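Local coordinates for universal stress protein (Pseudomonas aeruginosa UCBPP-PA14, PDB 7MQ5), which is of unknown function but, as a tandem-type member of the universal stress protein family, probably takes part in the bacterial response to stress, at residues L22-K25 with R26-I30; Q58-E62 with E63-V67; D112-L115 with L116-A119. All blocks are in the same frame, centred on the assembly; numbering follows the deposited sequence. Where two conformers were deposited one is given.

Contact 1 of 3, residues L22-K25 with R26-I30; sequences LALK and RAQLI
Residues 22-25 and 26-30 are successive turns of helix 22-34, joined by four backbone bonds and by two side-chain pairs, Leu22 with Arg26 and Leu24 with Gln28. The bonds all run from residue i+4 to i: Arg26 N to Leu22 O at 2.9 Å, Ala27 N to Ala23 O, Gln28 N to Leu24 O, and Leu29 N to Lys25 O, the longest at 3.1 Å. The first is the straightest, at 172°.

Among the side chains, one methyl of Leu22 lies over a face of the Arg26 guanidinium, displaced toward its rim, with CD1 3.7 Å from NH2. Chi1 of -54° sets Arg26 CG beside its backbone N, 3.3 Å from Leu22 O; the bend at chi2 (-44°) then turns the chain toward the Leu22 side chain. NE makes a salt bridge to Asp270 and NH2 a hydrogen bond to the Arg130 carbonyl; with the leucine these should hold the planar group in place.

On another side of the helix, the Gln28 side chain crosses that of Leu24 at a slant, OE1 lying 3.9 Å from Leu24 CG; its NE2 makes a weak hydrogen bond to Glu63. Leu24 itself packs on Leu56 and Leu60 of helix 50-62. Ala23 and Ala27, small and buried, face strands 9-13 and 92-96. This is the crossover helix of the beta-alpha-beta unit 9-13, 22-34, 37-43, consistent with the Rossmann-like alpha/beta fold of the HUP clan.

Contact 2 of 3, residues Q58-E62 with E63-V67; sequences QELRE and EGYSV
Arg61 sets CG beside its backbone N (chi1 -65°) and then runs extended to NE, spanning from the last helical turn to Val67 at the start of the next strand. Arg61 NH2 gives Val67 O a hydrogen bond of 2.9 Å, approaching from above the carbonyl plane, and NE adds a weak one to the same oxygen. Tyr65 likewise has CG beside its N (chi1 -65°), a torsion that turns the ring back toward the helix end and brings its edge to the Leu60 carbonyl, CD2 lying 3.4 Å from Leu60 O nearly in the ring plane.

That carbonyl also accepts the peptide N-H of Tyr65 (Tyr65 N to Leu60 O 3.1 Å), while Gly64 N reaches Arg61 O at 3.0 Å from well above its carbonyl plane. With Gly64 at positive phi (102°), these two bonds form a Schellman motif that closes off the helix and turns the chain toward strand 67-72.

Two waters reinforce the turn: one accepts from both Arg61 NE and Val67 N, and the other donates to the carbonyls of Arg61 and Tyr65. Beneath the polar framework, Leu60 CB packs 3.7 Å from Val67 CG2, and Leu60 CD2 lies 4.1 Å from Tyr65 CD2. Both Leu60 and Val67 are buried against Leu40 of strand 37-43. Tyr65 OH bonds to the carbonyl of Gln28, and Ser66 pairs through its backbone with Leu38.

Contact 3 of 3, residues D112-L115 with L116-A119; sequences DWKL and LRFA
Trp113 offers one face of its indole to Leu116, whose CD1 methyl sits above the six-membered ring toward its rim, 4.0 Å from CZ3. Leu116 turns CG beside its own backbone N (chi1 -70°), a torsion that also lays CG against the previous turn, 3.4 Å from Asp112 O. The indole N-H points elsewhere and bonds to Asp265.

Arg117 takes another rotamer, CG trans to N (chi1 -180°), and bends at chi3 so that the guanidinium doubles back over the helix. It was modelled in two conformers, so the contacts of this one are tentative. One face of the guanidinium lies over the Trp113 carbonyl, Arg117 NH1 being 3.7 Å from Trp113 O, a contact without a hydrogen bond. Lys114 CG lies at the guanidinium edge, near its plane, 3.8 Å from Arg117 NH1. Phe118 follows with its ring face beneath the aliphatic part of Arg117, whose CG stands over the ring centre, while Phe118 CD2 comes 3.4 Å from Lys114 O.

Four backbone bonds from i+4 to i tie the turns together; the last, Ala119 N to Leu115 O at 2.9 Å, is bent to 138° as the chain leaves helical geometry.

Helix 110-118 is the crossover between strands 92-96 and 123-126. Leu116 packs on Val123 and Met125 of the second strand, Trp113 and Leu116 on Leu264 of helix 258-264, and Leu115 and Phe118 on helix 77-88, while Asp112 makes a salt bridge to Lys95 of the first strand.

Contacts 1, 2 and 3 follow one another along the chain, all within the part that contributes strands 9-13, 37-43, 67-72, 92-96 and 123-126 to the mixed sheet. Contacts 1 and 2 have centres about 13 Å apart and touch where helix 22-34 meets the end of helix 50-62. Contact 3 stands apart, its centre about 20 Å from that of contact 1 and 29 Å from that of contact 2. It lies next to helix 258-264, so contact 3 borders the second half of the protein, whereas contact 2 holds the C-terminal cap of helix 50-62, next to strand 67-72, the outermost strand at that side of the sheet.

Contact 1 of 3, residues L22-K25 with R26-I30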
loop_
_atom_site.group_PDB
_atom_site.type_symbol
_atom_site.label_atom_id
_atom_site.label_comp_id
_atom_site.label_asym_id
_atom_site.label_seq_id
_atom_site.Cartn_x
_atom_site.Cartn_y
_atom_site.Cartn_z
ATOM N N LEU A 22 13.381 7.084 -0.968
ATOM C CA LEU A 22 12.078 7.327 -0.299
ATOM C C LEU A 22 11.644 6.106 0.508
ATOM O O LEU A 22 10.879 6.311 1.452
ATOM C CB LEU A 22 10.999 7.765 -1.300
ATOM C CG LEU A 22 10.858 9.277 -1.527
ATOM C CD1 LEU A 22 10.491 10.015 -0.248
ATOM C CD2 LEU A 22 12.115 9.869 -2.105
ATOM N N ALA A 23 12.047 4.885 0.138
ATOM C CA ALA A 23 11.584 3.725 0.948
ATOM C C ALA A 23 12.036 3.893 2.403
ATOM O O ALA A 23 11.219 3.742 3.329
ATOM C CB ALA A 23 12.063 2.423 0.358
ATOM N N LEU A 24 13.304 4.230 2.602
ATOM C CA LEU A 24 13.800 4.394 3.990
ATOM C C LEU A 24 13.174 5.631 4.643
ATOM O O LEU A 24 12.928 5.597 5.849
ATOM C CB LEU A 24 15.325 4.481 3.990
ATOM C CG LEU A 24 15.977 4.562 5.370
ATOM C CD1 LEU A 24 15.573 3.387 6.266
ATOM C CD2 LEU A 24 17.485 4.626 5.202
ATOM N N LYS A 25 12.937 6.704 3.882
ATOM C CA LYS A 25 12.302 7.899 4.511
ATOM C C LYS A 25 10.910 7.525 5.040
ATOM O O LYS A 25 10.578 7.901 6.184
ATOM C CB LYS A 25 12.253 9.066 3.521
ATOM C CG LYS A 25 13.598 9.744 3.290
ATOM C CD LYS A 25 13.552 10.877 2.293
ATOM C CE LYS A 25 14.823 11.699 2.296
ATOM N NZ LYS A 25 15.013 12.391 3.591
ATOM N N ARG A 26 10.099 6.831 4.241
ATOM C CA ARG A 26 8.757 6.466 4.760
ATOM C C ARG A 26 8.913 5.526 5.966
ATOM O O ARG A 26 8.152 5.667 6.934
ATOM C CB ARG A 26 7.894 5.742 3.725
ATOM C CG ARG A 26 7.712 6.439 2.392
ATOM C CD ARG A 26 7.434 7.905 2.460
ATOM N NE ARG A 26 6.942 8.378 1.185
ATOM C CZ ARG A 26 6.877 9.648 0.826
ATOM N NH1 ARG A 26 6.345 9.969 -0.340
ATOM N NH2 ARG A 26 7.362 10.594 1.609
ATOM N N ALA A 27 9.863 4.584 5.899
ATOM C CA ALA A 27 10.055 3.626 7.013
ATOM C C ALA A 27 10.427 4.375 8.298
ATOM O O ALA A 27 9.916 4.018 9.374
ATOM C CB ALA A 27 11.118 2.625 6.640
ATOM N N GLN A 28 11.298 5.385 8.184
ATOM C CA GLN A 28 11.706 6.173 9.382
ATOM C C GLN A 28 10.499 6.931 9.944
ATOM O O GLN A 28 10.363 7.026 11.169
ATOM C CB GLN A 28 12.827 7.151 9.038
ATOM C CG GLN A 28 14.181 6.498 8.849
ATOM C CD GLN A 28 15.151 7.530 8.339
ATOM O OE1 GLN A 28 15.128 7.901 7.170
ATOM N NE2 GLN A 28 15.963 8.055 9.235
ATOM N N LEU A 29 9.650 7.464 9.072
ATOM C CA LEU A 29 8.483 8.223 9.580
ATOM C C LEU A 29 7.563 7.270 10.342
ATOM O O LEU A 29 7.172 7.582 11.477
ATOM C CB LEU A 29 7.745 8.885 8.421
ATOM C CG LEU A 29 6.565 9.758 8.836
ATOM C CD1 LEU A 29 7.039 10.992 9.577
ATOM C CD2 LEU A 29 5.735 10.159 7.627
ATOM N N ILE A 30 7.256 6.127 9.732
ATOM C CA ILE A 30 6.330 5.151 10.363
ATOM C C ILE A 30 6.933 4.640 11.676
ATOM O O ILE A 30 6.267 4.725 12.718
ATOM C CB ILE A 30 6.031 4.007 9.381
ATOM C CG1 ILE A 30 5.280 4.498 8.141
ATOM C CG2 ILE A 30 5.286 2.887 10.087
ATOM C CD1 ILE A 30 5.344 3.531 6.977
#

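Contact 2 of 3, residues Q58-E62 with E63-V67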
loop_
_atom_site.group_PDB
_atom_site.type_symbol
_atom_site.label_atom_id
_atom_site.label_comp_id
_atom_site.label_asym_id
_atom_site.label_seq_id
_atom_site.Cartn_x
_atom_site.Cartn_y
_atom_site.Cartn_z
ATOM N N GLN A 58 24.121 1.614 11.784
ATOM C CA GLN A 58 24.695 2.301 12.976
ATOM C C GLN A 58 24.053 3.681 13.132
ATOM O O GLN A 58 23.688 4.045 14.259
ATOM C CB GLN A 58 26.213 2.448 12.840
ATOM C CG GLN A 58 26.879 3.186 13.997
ATOM C CD GLN A 58 28.346 3.452 13.745
ATOM O OE1 GLN A 58 28.949 2.918 12.815
ATOM N NE2 GLN A 58 28.936 4.290 14.581
ATOM N N GLU A 59 23.913 4.415 12.028
ATOM C CA GLU A 59 23.347 5.785 12.082
ATOM C C GLU A 59 21.891 5.716 12.557
ATOM O O GLU A 59 21.488 6.538 13.388
ATOM C CB GLU A 59 23.444 6.465 10.714
ATOM C CG GLU A 59 24.859 6.841 10.316
ATOM C CD GLU A 59 24.957 7.669 9.046
ATOM O OE1 GLU A 59 26.067 7.747 8.475
ATOM O OE2 GLU A 59 23.928 8.241 8.636
ATOM N N LEU A 60 21.130 4.746 12.053
ATOM C CA LEU A 60 19.701 4.632 12.434
ATOM C C LEU A 60 19.584 4.190 13.899
ATOM O O LEU A 60 18.696 4.685 14.591
ATOM C CB LEU A 60 19.017 3.653 11.478
ATOM C CG LEU A 60 18.858 4.136 10.033
ATOM C CD1 LEU A 60 18.572 2.970 9.101
ATOM C CD2 LEU A 60 17.767 5.190 9.931
ATOM N N ARG A 61 20.453 3.286 14.360
ATOM C CA ARG A 61 20.364 2.861 15.779
ATOM C C ARG A 61 20.659 4.059 16.694
ATOM O O ARG A 61 20.040 4.153 17.771
ATOM C CB ARG A 61 21.317 1.701 16.062
ATOM C CG ARG A 61 20.967 0.422 15.322
ATOM C CD ARG A 61 21.849 -0.735 15.758
ATOM N NE ARG A 61 21.590 -1.920 14.955
ATOM C CZ ARG A 61 22.426 -2.469 14.092
ATOM N NH1 ARG A 61 23.643 -1.978 13.930
ATOM N NH2 ARG A 61 22.046 -3.530 13.405
ATOM N N GLU A 62 21.589 4.934 16.292
ATOM C CA GLU A 62 21.921 6.142 17.098
ATOM C C GLU A 62 20.692 7.062 17.166
ATOM O O GLU A 62 20.569 7.803 18.153
ATOM C CB GLU A 62 23.134 6.862 16.505
ATOM C CG GLU A 62 24.430 6.090 16.681
ATOM C CD GLU A 62 25.662 6.678 16.012
ATOM O OE1 GLU A 62 25.527 7.689 15.284
ATOM O OE2 GLU A 62 26.762 6.117 16.222
ATOM N N GLU A 63 19.819 7.001 16.157
ATOM C CA GLU A 63 18.572 7.815 16.091
ATOM C C GLU A 63 17.439 7.125 16.873
ATOM O O GLU A 63 16.334 7.695 16.909
ATOM C CB GLU A 63 18.160 8.065 14.637
ATOM C CG GLU A 63 19.104 8.973 13.864
ATOM C CD GLU A 63 18.741 9.160 12.398
ATOM O OE1 GLU A 63 17.667 8.671 11.980
ATOM O OE2 GLU A 63 19.534 9.794 11.672
ATOM N N GLY A 64 17.675 5.926 17.429
ATOM C CA GLY A 64 16.669 5.230 18.264
ATOM C C GLY A 64 15.921 4.102 17.566
ATOM O O GLY A 64 15.024 3.513 18.202
ATOM N N TYR A 65 16.270 3.777 16.325
ATOM C CA TYR A 65 15.541 2.711 15.600
ATOM C C TYR A 65 16.140 1.341 15.918
ATOM O O TYR A 65 17.347 1.225 16.182
ATOM C CB TYR A 65 15.607 2.949 14.089
ATOM C CG TYR A 65 14.907 4.202 13.630
ATOM C CD1 TYR A 65 13.540 4.214 13.421
ATOM C CD2 TYR A 65 15.599 5.382 13.421
ATOM C CE1 TYR A 65 12.878 5.358 13.017
ATOM C CE2 TYR A 65 14.951 6.536 13.010
ATOM C CZ TYR A 65 13.581 6.529 12.819
ATOM O OH TYR A 65 12.924 7.659 12.418
ATOM N N SER A 66 15.273 0.333 15.895
ATOM C CA SER A 66 15.673 -1.093 15.928
ATOM C C SER A 66 15.917 -1.490 14.465
ATOM O O SER A 66 14.984 -1.340 13.658
ATOM C CB SER A 66 14.601 -1.924 16.567
ATOM O OG SER A 66 14.936 -3.305 16.558
ATOM N N VAL A 67 17.133 -1.928 14.133
ATOM C CA VAL A 67 17.498 -2.160 12.709
ATOM C C VAL A 67 18.308 -3.441 12.535
ATOM O O VAL A 67 19.196 -3.725 13.346
ATOM C CB VAL A 67 18.328 -0.979 12.171
ATOM C CG1 VAL A 67 18.592 -1.106 10.676
ATOM C CG2 VAL A 67 17.699 0.362 12.497
HETATM O O HOH W 1 19.034 -2.383 16.360
HETATM O O HOH W 2 18.419 1.873 18.630
#

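Contact 3 of 3, residues D112-L115 with L116-A119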
loop_
_atom_site.group_PDB
_atom_site.type_symbol
_atom_site.label_atom_id
_atom_site.label_comp_id
_atom_site.label_asym_id
_atom_site.label_seq_id
_atom_site.Cartn_x
_atom_site.Cartn_y
_atom_site.Cartn_z
ATOM N N ASP A 112 7.843 -5.174 -10.388
ATOM C CA ASP A 112 6.991 -4.546 -9.340
ATOM C C ASP A 112 5.628 -5.252 -9.316
ATOM O O ASP A 112 5.077 -5.503 -8.232
ATOM C CB ASP A 112 6.700 -3.070 -9.642
ATOM C CG ASP A 112 7.821 -2.061 -9.454
ATOM O OD1 ASP A 112 8.691 -2.316 -8.609
ATOM O OD2 ASP A 112 7.779 -0.983 -10.150
ATOM N N TRP A 113 5.088 -5.549 -10.494
ATOM C CA TRP A 113 3.772 -6.227 -10.564
ATOM C C TRP A 113 3.856 -7.631 -9.957
ATOM O O TRP A 113 2.901 -8.032 -9.274
ATOM C CB TRP A 113 3.229 -6.216 -11.994
ATOM C CG TRP A 113 2.432 -4.978 -12.265
ATOM C CD1 TRP A 113 2.701 -3.939 -13.108
ATOM C CD2 TRP A 113 1.246 -4.608 -11.544
ATOM N NE1 TRP A 113 1.710 -2.993 -13.010
ATOM C CE2 TRP A 113 0.833 -3.355 -12.026
ATOM C CE3 TRP A 113 0.525 -5.215 -10.513
ATOM C CZ2 TRP A 113 -0.328 -2.737 -11.561
ATOM C CZ3 TRP A 113 -0.595 -4.587 -10.022
ATOM C CH2 TRP A 113 -1.015 -3.368 -10.550
ATOM N N LYS A 114 4.952 -8.353 -10.177
ATOM C CA LYS A 114 5.072 -9.713 -9.592
ATOM C C LYS A 114 5.182 -9.591 -8.067
ATOM O O LYS A 114 4.603 -10.424 -7.364
ATOM C CB LYS A 114 6.246 -10.449 -10.235
ATOM C CG LYS A 114 5.978 -10.856 -11.679
ATOM C CD LYS A 114 7.128 -11.547 -12.365
ATOM C CE LYS A 114 6.783 -11.955 -13.781
ATOM N NZ LYS A 114 7.952 -12.541 -14.467
ATOM N N LEU A 115 5.881 -8.568 -7.583
ATOM C CA LEU A 115 5.963 -8.354 -6.118
ATOM C C LEU A 115 4.550 -8.118 -5.572
ATOM O O LEU A 115 4.174 -8.719 -4.549
ATOM C CB LEU A 115 6.863 -7.151 -5.818
ATOM C CG LEU A 115 6.906 -6.727 -4.354
ATOM C CD1 LEU A 115 7.430 -7.844 -3.476
ATOM C CD2 LEU A 115 7.733 -5.465 -4.189
ATOM N N LEU A 116 3.799 -7.228 -6.211
ATOM C CA LEU A 116 2.438 -6.927 -5.700
ATOM C C LEU A 116 1.515 -8.142 -5.785
ATOM O O LEU A 116 0.667 -8.312 -4.909
ATOM C CB LEU A 116 1.844 -5.772 -6.499
ATOM C CG LEU A 116 2.483 -4.415 -6.243
ATOM C CD1 LEU A 116 1.909 -3.371 -7.174
ATOM C CD2 LEU A 116 2.318 -3.994 -4.794
ATOM N N ARG A 117 1.667 -8.951 -6.826
ATOM C CA ARG A 117 0.813 -10.146 -7.005
ATOM C C ARG A 117 1.064 -11.156 -5.882
ATOM O O ARG A 117 0.092 -11.577 -5.225
ATOM C CB ARG A 117 1.132 -10.738 -8.381
ATOM C CG ARG A 117 0.339 -11.979 -8.740
ATOM C CD ARG A 117 0.499 -12.280 -10.220
ATOM N NE ARG A 117 0.074 -11.155 -11.047
ATOM C CZ ARG A 117 0.863 -10.373 -11.786
ATOM N NH1 ARG A 117 2.165 -10.595 -11.877
ATOM N NH2 ARG A 117 0.327 -9.378 -12.471
ATOM N N PHE A 118 2.337 -11.436 -5.602
ATOM C CA PHE A 118 2.677 -12.576 -4.707
ATOM C C PHE A 118 2.974 -12.192 -3.262
ATOM O O PHE A 118 3.042 -13.117 -2.445
ATOM C CB PHE A 118 3.818 -13.381 -5.332
ATOM C CG PHE A 118 3.383 -14.090 -6.588
ATOM C CD1 PHE A 118 2.487 -15.148 -6.522
ATOM C CD2 PHE A 118 3.825 -13.675 -7.831
ATOM C CE1 PHE A 118 2.054 -15.792 -7.673
ATOM C CE2 PHE A 118 3.400 -14.323 -8.981
ATOM C CZ PHE A 118 2.513 -15.376 -8.901
ATOM N N ALA A 119 3.143 -10.913 -2.946
ATOM C CA ALA A 119 3.507 -10.585 -1.550
ATOM C C ALA A 119 2.388 -10.987 -0.600
ATOM O O ALA A 119 1.253 -10.541 -0.762
ATOM C CB ALA A 119 3.807 -9.121 -1.427
#